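Local coordinates for protein ABC sugar (Ribose) transporter, periplasmic substrate-binding subunit (Rhodobacter sphaeroides, PDB 3L49) that probably binds a sugar in the periplasm as the substrate-binding subunit of an ABC transporter, although its true ligand is not established, at residues V233-Q247 / F271-N283. Numbering follows the deposited sequence.
Sequences VADPESPAGAVAAQQ and FTFAPAVLITKEN
V243 with I279 and A245 with V277 are hydrogen-bonded pairs of an antiparallel strand pairing at the edge of one lobe of a periplasmic binding protein fold. Strand 240-245 is paired on its other side with the parallel strand 219-222, and strand 271-280 runs on toward strand 101-105 of the other lobe. The axes of 240-245 and 277-280 approach to 4.7 Å at 158°, and V243 N donates to I279 O with an angle of 157° at the hydrogen. Between these pairs A244 and L278 form a non-hydrogen-bonded pair, both side chains on the side covered by helix 107-122. On the opposite face I279 lies alongside V243; with its CG1 anti to the carbonyl carbon (chi1 -59°), CD1 comes within 3.6 Å of A245 CB, while CG2 meets V233 CG1 at 4.0 Å. Near the hinge, Q246 OE1 hydrogen-bonds to S105 OG and its NE2 to an unidentified ligand. Beyond the far end of the pairing, K281 bends at chi2, chi3 and chi4 to curl its ammonium into the turn after helix 227-234. NZ hydrogen-bonds to A240 O at 2.7 Å and S238 O at 2.9 Å, and also donates to V233 O at 2.9 Å, from above that carbonyl's plane. At D235 O it bonds at 2.8 Å. Cutting K281 back to an alanine would take away the donor shared by these four carbonyls and is likely to leave the D235-S238 turn less firmly fixed. NZ meets D235 O from one face of the carbonyl plane, S238 N from the other.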
loop_
_atom_site.group_PDB
_atom_site.type_symbol
_atom_site.label_atom_id
_atom_site.label_comp_id
_atom_site.label_asym_id
_atom_site.label_seq_id
_atom_site.Cartn_x
_atom_site.Cartn_y
_atom_site.Cartn_z
ATOM N N VAL A 233 17.244 2.606 4.596
ATOM C CA VAL A 233 17.297 4.013 4.173
ATOM C C VAL A 233 18.228 4.816 5.083
ATOM O O VAL A 233 19.041 5.611 4.599
ATOM C CB VAL A 233 15.873 4.646 4.107
ATOM C CG1 VAL A 233 15.921 6.184 4.086
ATOM C CG2 VAL A 233 15.121 4.123 2.892
ATOM N N ALA A 234 18.123 4.571 6.391
ATOM C CA ALA A 234 18.948 5.249 7.395
ATOM C C ALA A 234 20.421 4.827 7.363
ATOM O O ALA A 234 21.285 5.587 7.795
ATOM C CB ALA A 234 18.366 5.045 8.799
ATOM N N ASP A 235 20.696 3.622 6.861
ATOM C CA ASP A 235 22.064 3.122 6.710
ATOM C C ASP A 235 22.748 3.745 5.491
ATOM O O ASP A 235 22.307 3.530 4.360
ATOM C CB ASP A 235 22.060 1.590 6.599
ATOM C CG ASP A 235 23.448 1.007 6.310
ATOM O OD1 ASP A 235 24.471 1.560 6.779
ATOM O OD2 ASP A 235 23.513 -0.031 5.617
ATOM N N PRO A 236 23.834 4.518 5.717
ATOM C CA PRO A 236 24.568 5.163 4.612
ATOM C C PRO A 236 25.326 4.221 3.664
ATOM O O PRO A 236 25.776 4.667 2.606
ATOM C CB PRO A 236 25.551 6.088 5.336
ATOM C CG PRO A 236 25.729 5.475 6.683
ATOM C CD PRO A 236 24.405 4.876 7.032
ATOM N N GLU A 237 25.467 2.951 4.036
ATOM C CA GLU A 237 26.165 1.961 3.214
ATOM C C GLU A 237 25.193 1.301 2.249
ATOM O O GLU A 237 25.592 0.756 1.216
ATOM C CB GLU A 237 26.803 0.871 4.088
ATOM C CG GLU A 237 27.557 1.360 5.332
ATOM C CD GLU A 237 28.929 1.953 5.024
ATOM O OE1 GLU A 237 29.455 1.739 3.909
ATOM O OE2 GLU A 237 29.486 2.632 5.914
ATOM N N SER A 238 23.912 1.346 2.606
ATOM C CA SER A 238 22.856 0.684 1.852
ATOM C C SER A 238 22.344 1.554 0.711
ATOM O O SER A 238 22.184 2.763 0.878
ATOM C CB SER A 238 21.706 0.310 2.791
ATOM O OG SER A 238 20.518 0.019 2.082
ATOM N N PRO A 239 22.086 0.943 -0.460
ATOM C CA PRO A 239 21.474 1.651 -1.589
ATOM C C PRO A 239 19.957 1.920 -1.492
ATOM O O PRO A 239 19.335 2.222 -2.501
ATOM C CB PRO A 239 21.783 0.737 -2.781
ATOM C CG PRO A 239 21.892 -0.617 -2.211
ATOM C CD PRO A 239 22.426 -0.452 -0.806
ATOM N N ALA A 240 19.359 1.821 -0.309
ATOM C CA ALA A 240 17.961 2.220 -0.160
ATOM C C ALA A 240 17.882 3.741 -0.098
ATOM O O ALA A 240 18.504 4.355 0.761
ATOM C CB ALA A 240 17.345 1.589 1.068
ATOM N N GLY A 241 17.114 4.335 -1.017
ATOM C CA GLY A 241 17.146 5.781 -1.271
ATOM C C GLY A 241 16.131 6.663 -0.560
ATOM O O GLY A 241 16.484 7.748 -0.096
ATOM N N ALA A 242 14.871 6.221 -0.503
ATOM C CA ALA A 242 13.809 6.940 0.214
ATOM C C ALA A 242 12.570 6.085 0.416
ATOM O O ALA A 242 12.302 5.165 -0.351
ATOM C CB ALA A 242 13.425 8.259 -0.500
ATOM N N VAL A 243 11.808 6.413 1.452
ATOM C CA VAL A 243 10.574 5.705 1.761
ATOM C C VAL A 243 9.497 6.682 2.233
ATOM O O VAL A 243 9.770 7.595 3.010
ATOM C CB VAL A 243 10.815 4.536 2.773
ATOM C CG1 VAL A 243 11.338 5.035 4.128
ATOM C CG2 VAL A 243 9.573 3.701 2.949
ATOM N N ALA A 244 8.283 6.506 1.725
ATOM C CA ALA A 244 7.126 7.225 2.237
ATOM C C ALA A 244 6.554 6.460 3.430
ATOM O O ALA A 244 5.846 5.467 3.261
ATOM C CB ALA A 244 6.084 7.395 1.149
ATOM N N ALA A 245 6.874 6.919 4.637
ATOM C CA ALA A 245 6.468 6.214 5.848
ATOM C C ALA A 245 5.053 6.557 6.297
ATOM O O ALA A 245 4.788 7.685 6.713
ATOM C CB ALA A 245 7.444 6.478 6.955
ATOM N N GLN A 246 4.164 5.562 6.240
ATOM C CA GLN A 246 2.754 5.720 6.587
ATOM C C GLN A 246 2.459 5.333 8.033
ATOM O O GLN A 246 3.313 4.796 8.724
ATOM C CB GLN A 246 1.897 4.837 5.688
ATOM C CG GLN A 246 1.941 5.151 4.206
ATOM C CD GLN A 246 0.968 4.284 3.454
ATOM O OE1 GLN A 246 -0.182 4.664 3.242
ATOM N NE2 GLN A 246 1.403 3.083 3.095
ATOM N N GLN A 247 1.227 5.579 8.477
ATOM C CA GLN A 247 0.788 5.154 9.808
ATOM C C GLN A 247 -0.405 4.183 9.762
ATOM O O GLN A 247 -1.543 4.605 10.019
ATOM C CB GLN A 247 0.438 6.376 10.661
ATOM C CG GLN A 247 1.585 7.351 10.884
ATOM C CD GLN A 247 1.107 8.754 11.205
ATOM O OE1 GLN A 247 0.021 8.947 11.752
ATOM N NE2 GLN A 247 1.927 9.745 10.877
ATOM N N PHE A 271 -13.577 10.850 2.818
ATOM C CA PHE A 271 -12.261 10.255 3.081
ATOM C C PHE A 271 -11.607 10.838 4.331
ATOM O O PHE A 271 -11.963 11.923 4.788
ATOM C CB PHE A 271 -11.320 10.374 1.862
ATOM C CG PHE A 271 -11.088 11.792 1.397
ATOM C CD1 PHE A 271 -11.924 12.370 0.446
ATOM C CD2 PHE A 271 -10.028 12.547 1.903
ATOM C CE1 PHE A 271 -11.719 13.675 0.014
ATOM C CE2 PHE A 271 -9.821 13.859 1.481
ATOM C CZ PHE A 271 -10.665 14.419 0.533
ATOM N N THR A 272 -10.659 10.098 4.886
ATOM C CA THR A 272 -9.849 10.567 6.007
ATOM C C THR A 272 -8.402 10.180 5.723
ATOM O O THR A 272 -8.114 9.011 5.487
ATOM C CB THR A 272 -10.309 9.932 7.328
ATOM O OG1 THR A 272 -11.726 10.077 7.445
ATOM C CG2 THR A 272 -9.651 10.602 8.519
ATOM N N PHE A 273 -7.505 11.161 5.719
ATOM C CA PHE A 273 -6.076 10.891 5.594
ATOM C C PHE A 273 -5.398 10.801 6.965
ATOM O O PHE A 273 -5.686 11.595 7.856
ATOM C CB PHE A 273 -5.364 11.976 4.778
ATOM C CG PHE A 273 -5.794 12.058 3.343
ATOM C CD1 PHE A 273 -5.763 13.279 2.678
ATOM C CD2 PHE A 273 -6.226 10.931 2.651
ATOM C CE1 PHE A 273 -6.148 13.375 1.341
ATOM C CE2 PHE A 273 -6.618 11.019 1.321
ATOM C CZ PHE A 273 -6.576 12.241 0.662
ATOM N N ALA A 274 -4.509 9.822 7.129
ATOM C CA ALA A 274 -3.500 9.856 8.191
ATOM C C ALA A 274 -2.280 10.550 7.587
ATOM O O ALA A 274 -2.162 10.596 6.367
ATOM C CB ALA A 274 -3.150 8.451 8.659
ATOM N N PRO A 275 -1.407 11.148 8.427
ATOM C CA PRO A 275 -0.178 11.734 7.889
ATOM C C PRO A 275 0.838 10.690 7.439
ATOM O O PRO A 275 0.833 9.559 7.923
ATOM C CB PRO A 275 0.398 12.509 9.082
ATOM C CG PRO A 275 -0.717 12.603 10.075
ATOM C CD PRO A 275 -1.519 11.373 9.880
ATOM N N ALA A 276 1.695 11.085 6.509
ATOM C CA ALA A 276 2.841 10.291 6.114
ATOM C C ALA A 276 4.016 11.223 5.880
ATOM O O ALA A 276 3.828 12.387 5.538
ATOM C CB ALA A 276 2.533 9.510 4.872
ATOM N N VAL A 277 5.228 10.722 6.086
ATOM C CA VAL A 277 6.438 11.518 5.863
ATOM C C VAL A 277 7.263 10.843 4.775
ATOM O O VAL A 277 7.174 9.632 4.602
ATOM C CB VAL A 277 7.321 11.633 7.138
ATOM C CG1 VAL A 277 8.136 12.929 7.119
ATOM C CG2 VAL A 277 6.483 11.564 8.407
ATOM N N LEU A 278 8.050 11.633 4.045
ATOM C CA LEU A 278 9.128 11.109 3.215
ATOM C C LEU A 278 10.412 11.040 4.046
ATOM O O LEU A 278 10.780 12.003 4.715
ATOM C CB LEU A 278 9.335 11.978 1.971
ATOM C CG LEU A 278 10.282 11.434 0.901
ATOM C CD1 LEU A 278 9.597 10.356 0.094
ATOM C CD2 LEU A 278 10.749 12.553 -0.016
ATOM N N ILE A 279 11.069 9.884 4.016
ATOM C CA ILE A 279 12.316 9.663 4.747
ATOM C C ILE A 279 13.414 9.338 3.738
ATOM O O ILE A 279 13.327 8.347 3.022
ATOM C CB ILE A 279 12.182 8.496 5.748
ATOM C CG1 ILE A 279 11.061 8.761 6.754
ATOM C CG2 ILE A 279 13.501 8.248 6.460
ATOM C CD1 ILE A 279 10.810 7.596 7.713
ATOM N N THR A 280 14.440 10.182 3.669
ATOM C CA THR A 280 15.537 9.977 2.720
ATOM C C THR A 280 16.825 9.692 3.481
ATOM O O THR A 280 16.831 9.691 4.715
ATOM C CB THR A 280 15.737 11.186 1.781
ATOM O OG1 THR A 280 16.391 12.243 2.492
ATOM C CG2 THR A 280 14.411 11.689 1.238
ATOM N N LYS A 281 17.907 9.456 2.741
ATOM C CA LYS A 281 19.204 9.099 3.325
ATOM C C LYS A 281 19.786 10.165 4.249
ATOM O O LYS A 281 20.262 9.838 5.338
ATOM C CB LYS A 281 20.223 8.746 2.239
ATOM C CG LYS A 281 19.914 7.476 1.483
ATOM C CD LYS A 281 21.194 6.763 1.082
ATOM C CE LYS A 281 21.653 5.815 2.171
ATOM N NZ LYS A 281 20.689 4.681 2.393
ATOM N N GLU A 282 19.748 11.428 3.822
ATOM C CA GLU A 282 20.231 12.529 4.668
ATOM C C GLU A 282 19.172 13.031 5.659
ATOM O O GLU A 282 19.485 13.273 6.829
ATOM C CB GLU A 282 20.820 13.673 3.834
ATOM C CG GLU A 282 19.980 14.112 2.644
ATOM C CD GLU A 282 20.534 15.354 1.976
ATOM O OE1 GLU A 282 21.757 15.399 1.715
ATOM O OE2 GLU A 282 19.747 16.287 1.710
ATOM N N ASN A 283 17.929 13.169 5.194
ATOM C CA ASN A 283 16.790 13.453 6.073
ATOM C C ASN A 283 16.420 12.243 6.926
ATOM O O ASN A 283 16.966 12.045 8.008
ATOM C CB ASN A 283 15.575 13.894 5.259
ATOM C CG ASN A 283 14.290 13.863 6.061
ATOM O OD1 ASN A 283 14.153 14.553 7.073
ATOM N ND2 ASN A 283 13.338 13.059 5.609
#